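Local coordinates for xylanase and alpha-amylase inhibitor protein (Scadoxus multiflorus, PDB 3MU7) that inhibits xylanase and alpha-amylase while folding as a TIM barrel of the glycosyl hydrolase family 18 type, at residues R16-T21 against V30-L35; L46-H51 against R111-A116; L72-P77 against V94-N99. One frame throughout, in Å; residues are numbered along the deposited sequence.

Contact 1: R16-T21 against V30-L35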
loop_
_atom_site.group_PDB
_atom_site.type_symbol
_atom_site.label_atom_id
_atom_site.label_comp_id
_atom_site.label_asym_id
_atom_site.label_seq_id
_atom_site.Cartn_x
_atom_site.Cartn_y
_atom_site.Cartn_z
ATOM N N ARG A 16 -10.554 -6.958 -12.474
ATOM C CA ARG A 16 -11.718 -7.149 -11.618
ATOM C C ARG A 16 -12.024 -5.834 -10.888
ATOM O O ARG A 16 -11.113 -5.196 -10.338
ATOM C CB ARG A 16 -11.399 -8.259 -10.613
ATOM C CG ARG A 16 -12.474 -8.513 -9.561
ATOM C CD ARG A 16 -12.051 -9.576 -8.550
ATOM N NE ARG A 16 -10.835 -9.178 -7.836
ATOM C CZ ARG A 16 -10.086 -9.998 -7.106
ATOM N NH1 ARG A 16 -10.417 -11.280 -6.966
ATOM N NH2 ARG A 16 -8.992 -9.533 -6.525
ATOM N N SER A 17 -13.293 -5.431 -10.877
ATOM C CA SER A 17 -13.689 -4.151 -10.309
ATOM C C SER A 17 -13.309 -4.033 -8.832
ATOM O O SER A 17 -13.101 -5.034 -8.142
ATOM C CB SER A 17 -15.192 -3.940 -10.458
ATOM O OG SER A 17 -15.883 -4.789 -9.568
ATOM N N LEU A 18 -13.258 -2.801 -8.346
ATOM C CA LEU A 18 -12.959 -2.568 -6.944
ATOM C C LEU A 18 -13.996 -3.252 -6.054
ATOM O O LEU A 18 -13.644 -3.945 -5.097
ATOM C CB LEU A 18 -12.889 -1.072 -6.656
ATOM C CG LEU A 18 -12.678 -0.682 -5.189
ATOM C CD1 LEU A 18 -11.434 -1.332 -4.616
ATOM C CD2 LEU A 18 -12.589 0.815 -5.060
ATOM N N GLU A 19 -15.278 -3.080 -6.372
ATOM C CA GLU A 19 -16.322 -3.706 -5.559
ATOM C C GLU A 19 -16.232 -5.240 -5.581
ATOM O O GLU A 19 -16.387 -5.874 -4.538
ATOM C CB GLU A 19 -17.722 -3.193 -5.924
ATOM C CG GLU A 19 -18.132 -3.443 -7.364
ATOM C CD GLU A 19 -19.298 -2.585 -7.831
ATOM O OE1 GLU A 19 -19.811 -1.757 -7.047
ATOM O OE2 GLU A 19 -19.681 -2.727 -9.012
ATOM N N ALA A 20 -15.948 -5.834 -6.741
ATOM C CA ALA A 20 -15.804 -7.290 -6.820
ATOM C C ALA A 20 -14.556 -7.782 -6.086
ATOM O O ALA A 20 -14.549 -8.863 -5.496
ATOM C CB ALA A 20 -15.809 -7.756 -8.261
ATOM N N THR A 21 -13.505 -6.972 -6.109
ATOM C CA THR A 21 -12.287 -7.276 -5.361
ATOM C C THR A 21 -12.620 -7.392 -3.874
ATOM O O THR A 21 -12.262 -8.371 -3.209
ATOM C CB THR A 21 -11.224 -6.203 -5.652
ATOM O OG1 THR A 21 -10.854 -6.301 -7.030
ATOM C CG2 THR A 21 -9.980 -6.371 -4.798
ATOM N N VAL A 30 -7.644 -2.715 0.766
ATOM C CA VAL A 30 -7.463 -2.538 -0.672
ATOM C C VAL A 30 -6.849 -1.163 -0.875
ATOM O O VAL A 30 -7.348 -0.164 -0.351
ATOM C CB VAL A 30 -8.774 -2.710 -1.468
ATOM C CG1 VAL A 30 -8.533 -2.433 -2.937
ATOM C CG2 VAL A 30 -9.298 -4.120 -1.316
ATOM N N ILE A 31 -5.733 -1.139 -1.598
ATOM C CA ILE A 31 -4.949 0.064 -1.758
ATOM C C ILE A 31 -5.054 0.511 -3.209
ATOM O O ILE A 31 -4.529 -0.140 -4.120
ATOM C CB ILE A 31 -3.465 -0.172 -1.399
ATOM C CG1 ILE A 31 -3.319 -0.901 -0.053
ATOM C CG2 ILE A 31 -2.717 1.152 -1.423
ATOM C CD1 ILE A 31 -1.945 -1.546 0.142
ATOM N N ILE A 32 -5.759 1.617 -3.425
ATOM C CA ILE A 32 -5.916 2.162 -4.769
ATOM C C ILE A 32 -4.633 2.880 -5.184
ATOM O O ILE A 32 -4.216 3.835 -4.514
ATOM C CB ILE A 32 -7.101 3.150 -4.839
ATOM C CG1 ILE A 32 -8.421 2.475 -4.449
ATOM C CG2 ILE A 32 -7.190 3.763 -6.241
ATOM C CD1 ILE A 32 -9.526 3.462 -4.138
ATOM N N GLY A 33 -4.002 2.421 -6.264
ATOM C CA GLY A 33 -2.798 3.081 -6.768
ATOM C C GLY A 33 -3.034 3.623 -8.164
ATOM O O GLY A 33 -3.653 2.936 -8.973
ATOM N N PHE A 34 -2.567 4.832 -8.494
ATOM C CA PHE A 34 -1.719 5.704 -7.666
ATOM C C PHE A 34 -1.997 7.163 -7.969
ATOM O O PHE A 34 -2.352 7.523 -9.105
ATOM C CB PHE A 34 -0.231 5.473 -7.978
ATOM C CG PHE A 34 0.253 4.118 -7.586
ATOM C CD1 PHE A 34 0.661 3.866 -6.282
ATOM C CD2 PHE A 34 0.254 3.078 -8.508
ATOM C CE1 PHE A 34 1.072 2.596 -5.903
ATOM C CE2 PHE A 34 0.653 1.805 -8.140
ATOM C CZ PHE A 34 1.061 1.561 -6.835
ATOM N N LEU A 35 -1.809 8.018 -6.969
ATOM C CA LEU A 35 -1.603 9.438 -7.233
ATOM C C LEU A 35 -0.121 9.552 -7.575
ATOM O O LEU A 35 0.733 9.668 -6.684
ATOM C CB LEU A 35 -1.963 10.292 -6.019
ATOM C CG LEU A 35 -2.018 11.796 -6.312
ATOM C CD1 LEU A 35 -3.360 12.177 -6.922
ATOM C CD2 LEU A 35 -1.757 12.623 -5.062
#
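Helix residue Thr21 and strand residue Val30 bring their CA atoms to 8.2 Å, the closest pair of CA atoms across the two segments, and with no hydrogen bond joining them the contact is made by apolar side-chain atoms. Leu18 does most of the work by dividing its two methyls. With CG anti to the backbone N (chi1 176°), its branches reach separate strand residues. Leu18 CD1 meets Val30 CG1 at 3.5 Å, the two side chains sliding past each other in opposite directions. Leu18 CD2 lies 4.2 Å from Ile32 CD1, and there the chains cross at about a right angle. Ile32 does not aim its CB at the helix, yet the end of its longer branch comes nearer and reaches the leucine. The other Val30 methyl, CG2, is touched more loosely by Thr21 CG2.

This is the first beta-alpha-beta unit of the TIM barrel, in which strand 5-9, helix 18-23 and strand 29-37 follow one another. Its two strands run parallel as neighbours in the sheet, and the helix packs on their outer side. Trp9 of strand 5-9 touches Leu18, Thr21 and Val30, while Ile60 and Cys63 of helix 56-65 also pack on Leu18.

The start of the helix is fastened by its own polar groups. Ser17 occupies the N-cap, and its OG accepts from Ala20 N at 3.0 Å. Ser17 O is gripped twice by Thr21, through the backbone N and through OG1, the latter 2.8 Å away and well above the carbonyl plane. Arg16 NE then donates to Thr21 OG1 at 3.0 Å, with the oxygen tilted 26° from the guanidinium plane, and Arg16 NH2 continues to Ser256 and Tyr27.

Contact 2: L46-H51 against R111-A116; sequences LDISGH and RPFGNA. With PO4 (phosphate ion), chain B.
Leu46 sets its CD1 methyl against both Phe113 and Pro112, and this single atom carries the tight part of the contact: Phe113 CE1 lies 3.6 Å from Leu46 CD1, and Pro112 CB 3.9 Å. Ile48 adds a lighter touch, its CD1 standing 4.3 Å from Phe113 CE1. The CB of Phe113 is not aimed at the 46-51 loop, but with CG anti to the carbonyl carbon (chi1 -61°) the ring swings toward it, and both methyls approach the ring obliquely. Within the buried part of 111-116, Arg111 NE donates to Gly114 O at 3.0 Å, bracing the type I turn that carries Pro112 and Phe113.

Polar groups take over on the looser, more solvent-exposed side. A type I' turn from Ile48 to His51 presents the histidine to a phosphate ion, probably from the crystallisation liquor. His51 ND1 gives a nearly straight bond of 2.7 Å to phosphate O1, in the plane of the ring, and only a weak one to O3; Ser52 N binds the same ion. At the start of this loop, Asp47 OD1 accepts from Ser49 N in an Asx turn.

Both segments are loops wedged among regular elements. Ile32 of strand 29-37 and Leu56 of helix 56-65 pack on both Ile48 and Phe113, whereas Pro112 rests on Tyr95 and Phe100 of helix 86-101.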
loop_
_atom_site.group_PDB
_atom_site.type_symbol
_atom_site.label_atom_id
_atom_site.label_comp_id
_atom_site.label_asym_id
_atom_site.label_seq_id
_atom_site.Cartn_x
_atom_site.Cartn_y
_atom_site.Cartn_z
ATOM N N LEU A 46 -4.052 11.451 -10.760
ATOM C CA LEU A 46 -4.160 10.015 -10.585
ATOM C C LEU A 46 -3.779 9.296 -11.866
ATOM O O LEU A 46 -4.105 9.744 -12.968
ATOM C CB LEU A 46 -5.604 9.658 -10.261
ATOM C CG LEU A 46 -6.146 10.093 -8.903
ATOM C CD1 LEU A 46 -7.660 10.045 -8.921
ATOM C CD2 LEU A 46 -5.586 9.230 -7.767
ATOM N N ASP A 47 -3.090 8.174 -11.719
ATOM C CA ASP A 47 -3.015 7.182 -12.780
ATOM C C ASP A 47 -3.562 5.903 -12.172
ATOM O O ASP A 47 -2.837 5.169 -11.489
ATOM C CB ASP A 47 -1.590 6.992 -13.300
ATOM C CG ASP A 47 -1.514 6.013 -14.454
ATOM O OD1 ASP A 47 -2.499 5.298 -14.722
ATOM O OD2 ASP A 47 -0.437 5.950 -15.090
ATOM N N ILE A 48 -4.848 5.669 -12.394
ATOM C CA ILE A 48 -5.514 4.456 -11.945
ATOM C C ILE A 48 -5.932 3.630 -13.160
ATOM O O ILE A 48 -7.038 3.097 -13.226
ATOM C CB ILE A 48 -6.701 4.752 -10.982
ATOM C CG1 ILE A 48 -7.694 5.758 -11.583
ATOM C CG2 ILE A 48 -6.168 5.253 -9.638
ATOM C CD1 ILE A 48 -9.002 5.876 -10.796
ATOM N N SER A 49 -5.028 3.554 -14.133
ATOM C CA SER A 49 -5.162 2.680 -15.303
ATOM C C SER A 49 -6.491 2.857 -16.036
ATOM O O SER A 49 -7.120 1.883 -16.455
ATOM C CB SER A 49 -4.941 1.214 -14.912
ATOM O OG SER A 49 -3.710 1.060 -14.231
ATOM N N GLY A 50 -6.917 4.106 -16.175
ATOM C CA GLY A 50 -8.106 4.425 -16.954
ATOM C C GLY A 50 -9.433 4.219 -16.258
ATOM O O GLY A 50 -10.466 4.518 -16.842
ATOM N N HIS A 51 -9.431 3.722 -15.020
ATOM C CA HIS A 51 -10.682 3.575 -14.269
ATOM C C HIS A 51 -11.279 4.950 -13.996
ATOM O O HIS A 51 -10.550 5.907 -13.776
ATOM C CB HIS A 51 -10.431 2.879 -12.931
ATOM C CG HIS A 51 -9.938 1.471 -13.049
ATOM N ND1 HIS A 51 -10.644 0.479 -13.696
ATOM C CD2 HIS A 51 -8.821 0.881 -12.563
ATOM C CE1 HIS A 51 -9.974 -0.658 -13.612
ATOM N NE2 HIS A 51 -8.865 -0.439 -12.928
ATOM N N ARG A 111 -12.614 16.575 -5.360
ATOM C CA ARG A 111 -13.226 15.291 -5.008
ATOM C C ARG A 111 -13.064 14.211 -6.121
ATOM O O ARG A 111 -14.042 13.753 -6.705
ATOM C CB ARG A 111 -14.721 15.431 -4.684
ATOM C CG ARG A 111 -15.092 16.562 -3.732
ATOM C CD ARG A 111 -14.501 16.372 -2.334
ATOM N NE ARG A 111 -14.882 15.102 -1.693
ATOM C CZ ARG A 111 -14.663 14.845 -0.405
ATOM N NH1 ARG A 111 -14.071 15.742 0.367
ATOM N NH2 ARG A 111 -15.047 13.669 0.100
ATOM N N PRO A 112 -11.830 13.818 -6.371
ATOM C CA PRO A 112 -11.638 12.796 -7.412
ATOM C C PRO A 112 -12.502 11.578 -7.280
ATOM O O PRO A 112 -12.980 11.056 -8.286
ATOM C CB PRO A 112 -10.124 12.648 -7.454
ATOM C CG PRO A 112 -9.682 14.066 -7.250
ATOM C CD PRO A 112 -10.745 14.806 -6.510
ATOM N N PHE A 113 -12.693 11.094 -6.052
ATOM C CA PHE A 113 -13.535 9.917 -5.808
ATOM C C PHE A 113 -14.890 10.326 -5.231
ATOM O O PHE A 113 -15.516 9.571 -4.475
ATOM C CB PHE A 113 -12.831 8.947 -4.855
ATOM C CG PHE A 113 -11.522 8.398 -5.323
ATOM C CD1 PHE A 113 -11.162 8.430 -6.678
ATOM C CD2 PHE A 113 -10.628 7.863 -4.400
ATOM C CE1 PHE A 113 -9.922 7.913 -7.087
ATOM C CE2 PHE A 113 -9.390 7.363 -4.803
ATOM C CZ PHE A 113 -9.036 7.381 -6.152
ATOM N N GLY A 114 -15.342 11.529 -5.582
ATOM C CA GLY A 114 -16.632 11.993 -5.095
ATOM C C GLY A 114 -16.679 12.148 -3.588
ATOM O O GLY A 114 -15.711 12.535 -2.958
ATOM N N ASN A 115 -17.833 11.832 -3.011
ATOM C CA ASN A 115 -18.055 12.009 -1.579
ATOM C C ASN A 115 -17.574 10.860 -0.693
ATOM O O ASN A 115 -17.811 10.857 0.509
ATOM C CB ASN A 115 -19.526 12.338 -1.307
ATOM C CG ASN A 115 -19.940 13.662 -1.914
ATOM O OD1 ASN A 115 -19.096 14.493 -2.257
ATOM N ND2 ASN A 115 -21.242 13.870 -2.049
ATOM N N ALA A 116 -16.892 9.889 -1.293
ATOM C CA ALA A 116 -16.230 8.846 -0.513
ATOM C C ALA A 116 -15.178 9.461 0.403
ATOM O O ALA A 116 -14.559 10.482 0.064
ATOM C CB ALA A 116 -15.590 7.835 -1.430
HETATM P P PO4 B . -13.966 1.471 -14.442
HETATM O O1 PO4 B . -12.845 0.796 -15.182
HETATM O O2 PO4 B . -15.212 0.624 -14.542
HETATM O O3 PO4 B . -13.570 1.565 -12.988
HETATM O O4 PO4 B . -14.208 2.839 -15.027
#

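Contact 3: L72-P77 against V94-N99; sequences LSIGGP and VYLHKN
Leu96 is the helix residue that meets strand 69-76, its CA lying 9.1 Å from the CA of Leu72, and both of its methyls are engaged. The helical turn that presents it begins at Val94, whose carbonyl O accepts from Lys98 N. Tyr95 comes next; its ring passes the strand at a distance and leans instead on Leu35 and Pro44. At Leu96, CG anti to the carbonyl carbon (chi1 -67°) sends the side chain at the sheet. Leu96 CD2 meets Leu72 CD2 at 4.0 Å, the two leucines crossing at about a right angle, and Leu96 CD1 lies 4.1 Å from Ile74 CG2. The same isoleucine methyl is equally close to Leu96 CD2, so it sits against the fork of the leucine. Ile74 offers that methyl while its CG1 takes the more hindered place between N and the carbonyl carbon (chi1 62°). His97 turns aside to stack on Phe143. The helix widens to a pi-type turn at 97-99. Asn99 N and Asn99 ND2 both donate to Tyr95 O, ND2 from 3.1 Å, which ties the amide back to its own helix.

Helix 86-101 thus covers the outer side of the barrel wall, where strand 69-76 runs between strands 29-37 and 120-125, and Ile74 continues the apolar layer onto Ile121 and Phe123.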
loop_
_atom_site.group_PDB
_atom_site.type_symbol
_atom_site.label_atom_id
_atom_site.label_comp_id
_atom_site.label_asym_id
_atom_site.label_seq_id
_atom_site.Cartn_x
_atom_site.Cartn_y
_atom_site.Cartn_z
ATOM N N LEU A 72 -5.642 5.294 -0.411
ATOM C CA LEU A 72 -5.059 5.824 -1.632
ATOM C C LEU A 72 -3.552 5.802 -1.493
ATOM O O LEU A 72 -2.992 6.276 -0.494
ATOM C CB LEU A 72 -5.501 7.265 -1.895
ATOM C CG LEU A 72 -4.849 7.987 -3.084
ATOM C CD1 LEU A 72 -5.214 7.328 -4.416
ATOM C CD2 LEU A 72 -5.213 9.464 -3.088
ATOM N N SER A 73 -2.895 5.250 -2.501
ATOM C CA SER A 73 -1.445 5.212 -2.531
ATOM C C SER A 73 -0.872 6.368 -3.342
ATOM O O SER A 73 -1.282 6.607 -4.489
ATOM C CB SER A 73 -0.975 3.881 -3.098
ATOM O OG SER A 73 0.428 3.736 -2.965
ATOM N N ILE A 74 0.079 7.074 -2.735
ATOM C CA ILE A 74 0.810 8.143 -3.404
ATOM C C ILE A 74 2.147 7.619 -3.912
ATOM O O ILE A 74 2.790 6.764 -3.274
ATOM C CB ILE A 74 0.990 9.398 -2.505
ATOM C CG1 ILE A 74 1.807 9.075 -1.247
ATOM C CG2 ILE A 74 -0.381 9.988 -2.150
ATOM C CD1 ILE A 74 2.194 10.305 -0.444
ATOM N N GLY A 75 2.525 8.079 -5.089
ATOM C CA GLY A 75 3.797 7.745 -5.747
ATOM C C GLY A 75 3.561 6.600 -6.725
ATOM O O GLY A 75 2.881 6.771 -7.654
ATOM N N GLY A 76 4.098 5.441 -6.443
ATOM C CA GLY A 76 3.976 4.271 -7.276
ATOM C C GLY A 76 5.316 3.855 -7.897
ATOM O O GLY A 76 6.311 4.504 -7.686
ATOM N N PRO A 77 5.303 2.764 -8.661
ATOM C CA PRO A 77 6.554 2.212 -9.186
ATOM C C PRO A 77 7.362 3.232 -9.973
ATOM O O PRO A 77 8.595 3.227 -9.904
ATOM C CB PRO A 77 6.079 1.068 -10.079
ATOM C CG PRO A 77 4.787 0.647 -9.485
ATOM C CD PRO A 77 4.152 1.889 -8.946
ATOM N N VAL A 94 -2.587 18.962 2.393
ATOM C CA VAL A 94 -3.893 19.623 2.388
ATOM C C VAL A 94 -4.793 19.047 1.295
ATOM O O VAL A 94 -5.971 18.771 1.530
ATOM C CB VAL A 94 -3.743 21.155 2.253
ATOM C CG1 VAL A 94 -5.086 21.840 2.000
ATOM C CG2 VAL A 94 -3.088 21.725 3.508
ATOM N N TYR A 95 -4.225 18.843 0.112
ATOM C CA TYR A 95 -4.975 18.261 -1.000
ATOM C C TYR A 95 -5.545 16.891 -0.628
ATOM O O TYR A 95 -6.728 16.622 -0.853
ATOM C CB TYR A 95 -4.068 18.155 -2.225
ATOM C CG TYR A 95 -4.630 17.342 -3.368
ATOM C CD1 TYR A 95 -5.547 17.900 -4.268
ATOM C CD2 TYR A 95 -4.245 16.014 -3.561
ATOM C CE1 TYR A 95 -6.068 17.146 -5.321
ATOM C CE2 TYR A 95 -4.755 15.270 -4.612
ATOM C CZ TYR A 95 -5.661 15.837 -5.478
ATOM O OH TYR A 95 -6.153 15.076 -6.509
ATOM N N LEU A 96 -4.704 16.028 -0.059
ATOM C CA LEU A 96 -5.142 14.696 0.341
ATOM C C LEU A 96 -6.206 14.757 1.421
ATOM O O LEU A 96 -7.204 14.041 1.365
ATOM C CB LEU A 96 -3.963 13.861 0.824
ATOM C CG LEU A 96 -2.929 13.494 -0.237
ATOM C CD1 LEU A 96 -1.713 12.869 0.443
ATOM C CD2 LEU A 96 -3.504 12.565 -1.317
ATOM N N HIS A 97 -5.990 15.620 2.396
ATOM C CA HIS A 97 -6.923 15.751 3.508
ATOM C C HIS A 97 -8.292 16.233 3.081
ATOM O O HIS A 97 -9.284 15.612 3.426
ATOM C CB HIS A 97 -6.323 16.687 4.555
ATOM C CG HIS A 97 -7.021 16.634 5.871
ATOM N ND1 HIS A 97 -7.334 17.772 6.553
ATOM C CD2 HIS A 97 -7.389 15.602 6.653
ATOM C CE1 HIS A 97 -7.903 17.442 7.686
ATOM N NE2 HIS A 97 -7.991 16.140 7.758
ATOM N N LYS A 98 -8.305 17.312 2.332
ATOM C CA LYS A 98 -9.567 17.915 1.914
ATOM C C LYS A 98 -10.340 17.036 0.942
ATOM O O LYS A 98 -11.567 16.966 1.001
ATOM C CB LYS A 98 -9.326 19.282 1.274
ATOM C CG LYS A 98 -8.924 20.368 2.256
ATOM C CD LYS A 98 -8.882 21.722 1.567
ATOM C CE LYS A 98 -8.663 22.853 2.560
ATOM N NZ LYS A 98 -8.753 24.189 1.906
ATOM N N ASN A 99 -9.631 16.363 0.042
ATOM C CA ASN A 99 -10.295 15.652 -1.047
ATOM C C ASN A 99 -10.609 14.187 -0.802
ATOM O O ASN A 99 -11.529 13.650 -1.426
ATOM C CB ASN A 99 -9.512 15.810 -2.337
ATOM C CG ASN A 99 -9.681 17.177 -2.932
ATOM O OD1 ASN A 99 -10.753 17.506 -3.437
ATOM N ND2 ASN A 99 -8.634 17.994 -2.869
#

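The three contacts lie in one section of the TIM barrel. Contact 1 closes before the others open, whereas contact 3 is nested inside the chain loop that contact 2 closes. Their centres lie about 10 Å (contacts 1 and 2), 11 Å (2 and 3) and 15 Å (1 and 3) apart. Contacts 1 and 3 share the sheet: strands 29-37 and 69-76 are parallel neighbours, with Ile32 O 2.8 Å from Ser73 N. Contact 2 bridges the pair through probable hydrogen bonds from Asp47 N to Phe34 O and from Arg111 N to Asn99 OD1. Helix-on-strand layers and connecting loops therefore form one continuous section of the barrel wall.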